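Local coordinates for protein Azi13 (Streptomyces sahachiroi, PDB 5HMB) that probably hydrolyses aromatic acyl thioesters as a PaaI-family thioesterase and acts in azinomycin biosynthesis, where its substrate is probably a naphthoyl thioester, at residues Gln107-Val112 and Gln126-Asn131. Sequence-based numbering, arbitrary orientation.
Sequences QQVWSV and QVRLHN. With SO4 (sulfate ion), chain C.
Gln-108 and Leu-129 form an antiparallel hydrogen-bonded pair, with Gln-108 N to Leu-129 O at 2.9 Å and Leu-129 N to Gln-108 O at 2.8 Å. Trp-110 and Val-127 pair likewise. On the face of these four residues, the Gln-108 amide is held by three hydrogen bonds. Its NE2 gives a nearly straight bond to Asn-131 OD1 (3.0 Å, 168°) and also binds Ala-64 O of helix 49-68. Trp-110 NE1 donates to Gln-108 OE1 at 2.9 Å; OE1 lies in the indole plane, but NE1 stands above the plane of the carbonyl. The amide's rotation is thereby fixed. Leu-129 CD1 lies 4.0 Å from Trp-110 CD1.

On the other face, Gln-107 bends at chi2 (-78°) and brings OE1 to Arg-128 NH1 (2.8 Å), at the guanidinium edge. Val-109 CG2 sits over the centre of one guanidinium face, 4.0 Å above it. Arg-128 NH2 forms a salt bridge with Asp-82 of a neighbouring subunit. Gln-126 NE2 donates to Ser-111 OG at 3.1 Å, with OG tilted from the amide plane, while its OE1 binds Arg-124 of the same neighbour.

This is the hairpin of strands 107-115 and 121-133 in a hotdog fold: one face packs on the central helix 49-68, the other meets neighbouring subunits.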
ATOM      1  N   GLN A 107      -0.081 -13.717  11.265  1.00 45.90           N
ATOM      2  CA  GLN A 107       0.357 -12.433  10.714  1.00 38.68           C
ATOM      3  C   GLN A 107       0.705 -11.444  11.816  1.00 42.43           C
ATOM      4  O   GLN A 107       0.123 -11.478  12.903  1.00 44.67           O
ATOM      5  CB  GLN A 107      -0.732 -11.786   9.854  1.00 43.21           C
ATOM      6  CG  GLN A 107      -1.173 -12.586   8.660  1.00 50.69           C
ATOM      7  CD  GLN A 107      -0.195 -12.494   7.516  1.00 64.15           C
ATOM      8  OE1 GLN A 107      -0.361 -11.670   6.617  1.00 61.26           O
ATOM      9  NE2 GLN A 107       0.836 -13.341   7.535  1.00 62.40           N
ATOM     10  N   GLN A 108       1.640 -10.532  11.506  1.00 37.68           N
ATOM     11  CA  GLN A 108       1.849  -9.312  12.273  1.00 34.64           C
ATOM     12  C   GLN A 108       1.878  -8.114  11.325  1.00 43.30           C
ATOM     13  O   GLN A 108       2.395  -8.211  10.206  1.00 40.87           O
ATOM     14  CB  GLN A 108       3.161  -9.322  13.063  1.00 34.32           C
ATOM     15  CG  GLN A 108       3.329 -10.473  14.049  1.00 45.34           C
ATOM     16  CD  GLN A 108       4.545 -10.273  14.930  1.00 42.13           C
ATOM     17  OE1 GLN A 108       4.706  -9.221  15.558  1.00 44.52           O
ATOM     18  NE2 GLN A 108       5.426 -11.270  14.961  1.00 39.80           N
ATOM     19  N   VAL A 109       1.340  -6.980  11.784  1.00 38.28           N
ATOM     20  CA  VAL A 109       1.496  -5.694  11.114  1.00 36.67           C
ATOM     21  C   VAL A 109       2.023  -4.684  12.125  1.00 37.11           C
ATOM     22  O   VAL A 109       1.478  -4.562  13.226  1.00 41.74           O
ATOM     23  CB  VAL A 109       0.175  -5.197  10.500  1.00 37.44           C
ATOM     24  CG1 VAL A 109       0.382  -3.815   9.884  1.00 35.97           C
ATOM     25  CG2 VAL A 109      -0.321  -6.168   9.463  1.00 33.71           C
ATOM     26  N   TRP A 110       3.073  -3.956  11.745  1.00 34.79           N
ATOM     27  CA  TRP A 110       3.667  -2.914  12.564  1.00 30.56           C
ATOM     28  C   TRP A 110       3.686  -1.606  11.781  1.00 43.66           C
ATOM     29  O   TRP A 110       3.750  -1.609  10.552  1.00 36.88           O
ATOM     30  CB  TRP A 110       5.096  -3.276  12.988  1.00 38.33           C
ATOM     31  CG  TRP A 110       5.117  -4.379  13.976  1.00 36.92           C
ATOM     32  CD1 TRP A 110       4.851  -5.701  13.740  1.00 42.60           C
ATOM     33  CD2 TRP A 110       5.389  -4.262  15.377  1.00 40.13           C
ATOM     34  NE1 TRP A 110       4.954  -6.418  14.917  1.00 44.20           N
ATOM     35  CE2 TRP A 110       5.279  -5.554  15.934  1.00 43.26           C
ATOM     36  CE3 TRP A 110       5.714  -3.188  16.216  1.00 41.51           C
ATOM     37  CZ2 TRP A 110       5.486  -5.803  17.297  1.00 47.79           C
ATOM     38  CZ3 TRP A 110       5.920  -3.435  17.566  1.00 51.65           C
ATOM     39  CH2 TRP A 110       5.804  -4.732  18.092  1.00 50.85           C
ATOM     40  N   SER A 111       3.633  -0.491  12.508  1.00 40.15           N
ATOM     41  CA  SER A 111       3.692   0.853  11.941  1.00 41.05           C
ATOM     42  C   SER A 111       4.950   1.540  12.451  1.00 41.25           C
ATOM     43  O   SER A 111       5.178   1.608  13.663  1.00 41.54           O
ATOM     44  CB  SER A 111       2.447   1.659  12.323  1.00 39.11           C
ATOM     45  OG  SER A 111       2.568   3.009  11.928  1.00 46.89           O
ATOM     46  N   VAL A 112       5.771   2.036  11.536  1.00 36.59           N
ATOM     47  CA  VAL A 112       7.058   2.622  11.879  1.00 40.19           C
ATOM     48  C   VAL A 112       7.040   4.078  11.447  1.00 44.82           C
ATOM     49  O   VAL A 112       6.836   4.375  10.259  1.00 44.89           O
ATOM     50  CB  VAL A 112       8.221   1.874  11.214  1.00 41.88           C
ATOM     51  CG1 VAL A 112       9.533   2.459  11.649  1.00 36.80           C
ATOM     52  CG2 VAL A 112       8.155   0.396  11.537  1.00 40.35           C
ATOM     53  N   GLN A 126       4.265   0.870   6.914  1.00 36.10           N
ATOM     54  CA  GLN A 126       3.523  -0.254   7.471  1.00 40.51           C
ATOM     55  C   GLN A 126       4.143  -1.541   6.951  1.00 43.77           C
ATOM     56  O   GLN A 126       4.333  -1.687   5.742  1.00 40.05           O
ATOM     57  CB  GLN A 126       2.047  -0.206   7.072  1.00 47.46           C
ATOM     58  CG  GLN A 126       1.428   1.169   7.186  1.00 47.61           C
ATOM     59  CD  GLN A 126       1.340   1.635   8.627  1.00 52.46           C
ATOM     60  OE1 GLN A 126       0.846   0.901   9.488  1.00 47.86           O
ATOM     61  NE2 GLN A 126       1.831   2.850   8.902  1.00 38.69           N
ATOM     62  N   VAL A 127       4.439  -2.473   7.857  1.00 35.22           N
ATOM     63  CA  VAL A 127       5.172  -3.691   7.532  1.00 38.14           C
ATOM     64  C   VAL A 127       4.334  -4.896   7.958  1.00 38.86           C
ATOM     65  O   VAL A 127       3.980  -5.041   9.137  1.00 37.48           O
ATOM     66  CB  VAL A 127       6.557  -3.722   8.196  1.00 40.56           C
ATOM     67  CG1 VAL A 127       7.242  -5.046   7.945  1.00 36.95           C
ATOM     68  CG2 VAL A 127       7.405  -2.624   7.641  1.00 36.29           C
ATOM     69  N   ARG A 128       4.005  -5.744   6.989  1.00 36.67           N
ATOM     70  CA  ARG A 128       3.281  -6.979   7.231  1.00 39.31           C
ATOM     71  C   ARG A 128       4.297  -8.102   7.215  1.00 42.80           C
ATOM     72  O   ARG A 128       5.135  -8.162   6.307  1.00 36.57           O
ATOM     73  CB  ARG A 128       2.205  -7.221   6.172  1.00 34.40           C
ATOM     74  CG  ARG A 128       1.536  -8.644   6.276  1.00 39.90           C
ATOM     75  CD  ARG A 128       0.412  -8.792   5.239  1.00 42.76           C
ATOM     76  NE  ARG A 128      -0.695  -7.850   5.465  1.00 42.36           N
ATOM     77  CZ  ARG A 128      -1.737  -8.138   6.241  1.00 53.79           C
ATOM     78  NH1 ARG A 128      -1.786  -9.321   6.852  1.00 41.39           N
ATOM     79  NH2 ARG A 128      -2.726  -7.264   6.407  1.00 40.25           N
ATOM     80  N   LEU A 129       4.241  -8.957   8.235  1.00 35.90           N
ATOM     81  CA  LEU A 129       5.142 -10.083   8.388  1.00 43.16           C
ATOM     82  C   LEU A 129       4.343 -11.343   8.695  1.00 46.65           C
ATOM     83  O   LEU A 129       3.249 -11.289   9.259  1.00 44.04           O
ATOM     84  CB  LEU A 129       6.151  -9.839   9.509  1.00 36.32           C
ATOM     85  CG  LEU A 129       6.899  -8.506   9.513  1.00 48.01           C
ATOM     86  CD1 LEU A 129       6.422  -7.636  10.663  1.00 42.30           C
ATOM     87  CD2 LEU A 129       8.397  -8.746   9.604  1.00 45.17           C
ATOM     88  N   HIS A 130       4.907 -12.482   8.329  1.00 52.12           N
ATOM     89  CA  HIS A 130       4.276 -13.782   8.534  1.00 50.49           C
ATOM     90  C   HIS A 130       4.974 -14.480   9.695  1.00 47.09           C
ATOM     91  O   HIS A 130       6.198 -14.399   9.824  1.00 41.05           O
ATOM     92  CB  HIS A 130       4.363 -14.600   7.242  1.00 45.92           C
ATOM     93  CG  HIS A 130       3.777 -15.978   7.331  1.00 71.62           C
ATOM     94  ND1 HIS A 130       2.459 -16.216   7.663  1.00 78.78           N
ATOM     95  CD2 HIS A 130       4.330 -17.193   7.098  1.00 65.52           C
ATOM     96  CE1 HIS A 130       2.231 -17.518   7.652  1.00 67.58           C
ATOM     97  NE2 HIS A 130       3.349 -18.134   7.314  1.00 71.41           N
ATOM     98  N   ASN A 131       4.191 -15.106  10.580  1.00 46.43           N
ATOM     99  CA  ASN A 131       4.750 -15.901  11.676  1.00 47.10           C
ATOM    100  C   ASN A 131       4.912 -17.343  11.222  1.00 49.42           C
ATOM    101  O   ASN A 131       3.918 -18.013  10.925  1.00 45.72           O
ATOM    102  CB  ASN A 131       3.862 -15.884  12.919  1.00 51.17           C
ATOM    103  CG  ASN A 131       3.636 -14.500  13.469  1.00 49.80           C
ATOM    104  OD1 ASN A 131       4.536 -13.665  13.480  1.00 40.28           O
ATOM    105  ND2 ASN A 131       2.432 -14.261  13.957  1.00 45.38           N
TER
HETATM  106  S   SO4 C 302      -3.836 -13.825  12.325  1.00 61.86           S
HETATM  107  O1  SO4 C 302      -4.604 -13.631  13.559  1.00 67.94           O
HETATM  108  O2  SO4 C 302      -3.438 -15.227  12.165  1.00 50.32           O
HETATM  109  O3  SO4 C 302      -4.657 -13.415  11.194  1.00 52.57           O
HETATM  110  O4  SO4 C 302      -2.616 -13.025  12.380  1.00 56.42           O